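Local atomic coordinates of glycoside hydrolase family protein (Novosphingobium sp. PP1Y, PDB entry 6Q2F), a protein that probably hydrolyses terminal alpha-L-rhamnose units from rhamnosylated compounds, as an alpha-L-rhamnosidase of the glycoside hydrolases. Residues A[711-716]-A[1067-1072]. Numbering follows the deposited sequence.
Sequences ARPWVD and VGTAWH
Trp714 has CG anti to its backbone nitrogen (chi1 166°), and Trp1071 has CG between its backbone nitrogen and carbonyl carbon (chi1 51°); these torsions turn the six-membered ring of Trp714 toward the Trp1071 indole, and the two meet as an offset edge-to-face pair. The edge belongs to Trp714 and the face to Trp1071. The contact joins the early part of helix 712-726, in the rhamnosidase region, to the end of strand 1065-1070 and the residues just after it. That strand is the outermost of a six-stranded antiparallel sheet in the galactose-binding-domain-like beta-sandwich. The contact packs this domain against the rhamnosidase region, with 350 residues between the segments. The six-membered rings have centroids 5.2 Å apart and planes at 70°. Trp714 CE3 lies 3.6 Å from Trp1071 CZ3, over the rim of the ring. On the opposite face of Trp1071 sits His1072 CD2, so the indole is held between the two side chains. Pro657 of helix 657-670 touches both tryptophans, and Tyr717 adds a further edge-to-face ring to Trp1071. A leucine in place of Trp1071 would probably leave the edge of Trp714 without its aromatic face and a water without the indole N-H it accepts. Next to this pair, Pro713 CG packs against Thr1069 CG2, the side chains crossing at about a right angle. Their 3.3 Å separation is doubtful, because the threonine torsion is off a staggered value. One water links the two segments: it lies in the indole plane, accepts from Trp1071 NE1 at 3.0 Å, and donates to Pro713 O at 2.8 Å.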
loop_
_atom_site.group_PDB
_atom_site.type_symbol
_atom_site.label_atom_id
_atom_site.label_comp_id
_atom_site.label_asym_id
_atom_site.label_seq_id
_atom_site.Cartn_x
_atom_site.Cartn_y
_atom_site.Cartn_z
ATOM N N ALA A 711 21.700 1.245 18.440
ATOM C CA ALA A 711 20.310 1.245 17.988
ATOM C C ALA A 711 19.371 0.462 18.893
ATOM O O ALA A 711 18.154 0.515 18.685
ATOM C CB ALA A 711 20.217 0.686 16.566
ATOM N N ARG A 712 19.890 -0.278 19.863
ATOM C CA ARG A 712 19.030 -1.107 20.707
ATOM C C ARG A 712 17.934 -0.310 21.412
ATOM O O ARG A 712 16.783 -0.776 21.407
ATOM C CB ARG A 712 19.898 -1.883 21.719
ATOM C CG ARG A 712 19.131 -2.727 22.760
ATOM C CD ARG A 712 18.394 -3.852 22.095
ATOM N NE ARG A 712 17.723 -4.743 23.042
ATOM C CZ ARG A 712 18.026 -6.025 23.217
ATOM N NH1 ARG A 712 18.995 -6.593 22.498
ATOM N NH2 ARG A 712 17.340 -6.740 24.097
ATOM N N PRO A 713 18.196 0.866 22.019
ATOM C CA PRO A 713 17.089 1.613 22.643
ATOM C C PRO A 713 16.009 2.005 21.654
ATOM O O PRO A 713 14.829 1.947 21.996
ATOM C CB PRO A 713 17.781 2.848 23.248
ATOM C CG PRO A 713 19.199 2.398 23.478
ATOM C CD PRO A 713 19.489 1.522 22.262
ATOM N N TRP A 714 16.388 2.380 20.429
ATOM C CA TRP A 714 15.409 2.675 19.379
ATOM C C TRP A 714 14.569 1.442 19.053
ATOM O O TRP A 714 13.340 1.510 19.009
ATOM C CB TRP A 714 16.156 3.203 18.139
ATOM C CG TRP A 714 15.408 3.273 16.801
ATOM C CD1 TRP A 714 15.786 2.669 15.626
ATOM C CD2 TRP A 714 14.189 3.989 16.502
ATOM N NE1 TRP A 714 14.889 2.969 14.627
ATOM C CE2 TRP A 714 13.909 3.784 15.130
ATOM C CE3 TRP A 714 13.320 4.789 17.252
ATOM C CZ2 TRP A 714 12.785 4.328 14.501
ATOM C CZ3 TRP A 714 12.194 5.339 16.617
ATOM C CH2 TRP A 714 11.944 5.101 15.265
ATOM N N VAL A 715 15.212 0.290 18.854
ATOM C CA VAL A 715 14.456 -0.925 18.561
ATOM C C VAL A 715 13.587 -1.309 19.757
ATOM O O VAL A 715 12.455 -1.780 19.592
ATOM C CB VAL A 715 15.414 -2.055 18.140
ATOM C CG1 VAL A 715 14.651 -3.348 17.862
ATOM C CG2 VAL A 715 16.221 -1.632 16.890
ATOM N N ASP A 716 14.091 -1.089 20.983
ATOM C CA ASP A 716 13.288 -1.364 22.173
ATOM C C ASP A 716 12.045 -0.484 22.205
ATOM O O ASP A 716 10.973 -0.909 22.642
ATOM C CB ASP A 716 14.111 -1.124 23.439
ATOM C CG ASP A 716 15.040 -2.279 23.786
ATOM O OD1 ASP A 716 14.806 -3.418 23.354
ATOM O OD2 ASP A 716 15.989 -2.033 24.553
ATOM N N VAL A 1067 22.713 4.536 32.468
ATOM C CA VAL A 1067 21.428 5.059 32.911
ATOM C C VAL A 1067 20.437 5.191 31.760
ATOM O O VAL A 1067 19.357 5.756 31.938
ATOM C CB VAL A 1067 21.607 6.391 33.650
ATOM C CG1 VAL A 1067 22.482 6.164 34.852
ATOM C CG2 VAL A 1067 22.270 7.411 32.741
ATOM N N GLY A 1068 20.773 4.672 30.590
ATOM C CA GLY A 1068 19.913 4.746 29.429
ATOM C C GLY A 1068 20.591 5.503 28.308
ATOM O O GLY A 1068 21.735 5.952 28.426
ATOM N N THR A 1069 19.880 5.605 27.188
ATOM C CA THR A 1069 20.355 6.449 26.103
ATOM C C THR A 1069 19.220 7.320 25.590
ATOM O O THR A 1069 18.094 6.853 25.404
ATOM C CB THR A 1069 21.033 5.623 24.981
ATOM O OG1 THR A 1069 20.370 5.776 23.728
ATOM C CG2 THR A 1069 21.198 4.183 25.391
ATOM N N ALA A 1070 19.527 8.604 25.434
ATOM C CA ALA A 1070 18.574 9.608 24.996
ATOM C C ALA A 1070 18.747 9.782 23.493
ATOM O O ALA A 1070 19.847 10.110 23.022
ATOM C CB ALA A 1070 18.816 10.924 25.740
ATOM N N TRP A 1071 17.675 9.523 22.734
ATOM C CA TRP A 1071 17.762 9.584 21.283
ATOM C C TRP A 1071 16.757 10.533 20.646
ATOM O O TRP A 1071 16.698 10.604 19.415
ATOM C CB TRP A 1071 17.608 8.181 20.669
ATOM C CG TRP A 1071 16.404 7.397 21.154
ATOM C CD1 TRP A 1071 16.358 6.547 22.217
ATOM C CD2 TRP A 1071 15.091 7.402 20.589
ATOM N NE1 TRP A 1071 15.096 6.028 22.356
ATOM C CE2 TRP A 1071 14.302 6.526 21.358
ATOM C CE3 TRP A 1071 14.506 8.053 19.497
ATOM C CZ2 TRP A 1071 12.948 6.286 21.077
ATOM C CZ3 TRP A 1071 13.157 7.810 19.221
ATOM C CH2 TRP A 1071 12.399 6.939 20.015
ATOM N N HIS A 1072 15.991 11.288 21.437
ATOM C CA HIS A 1072 15.134 12.326 20.885
ATOM C C HIS A 1072 14.878 13.358 21.975
ATOM O O HIS A 1072 15.086 13.092 23.160
ATOM C CB HIS A 1072 13.815 11.744 20.327
ATOM C CG HIS A 1072 12.866 11.264 21.382
ATOM N ND1 HIS A 1072 12.140 12.125 22.181
ATOM C CD2 HIS A 1072 12.519 10.011 21.768
ATOM C CE1 HIS A 1072 11.387 11.425 23.013
ATOM N NE2 HIS A 1072 11.598 10.140 22.784
HETATM O O HOH W 1 14.296 3.711 24.101
#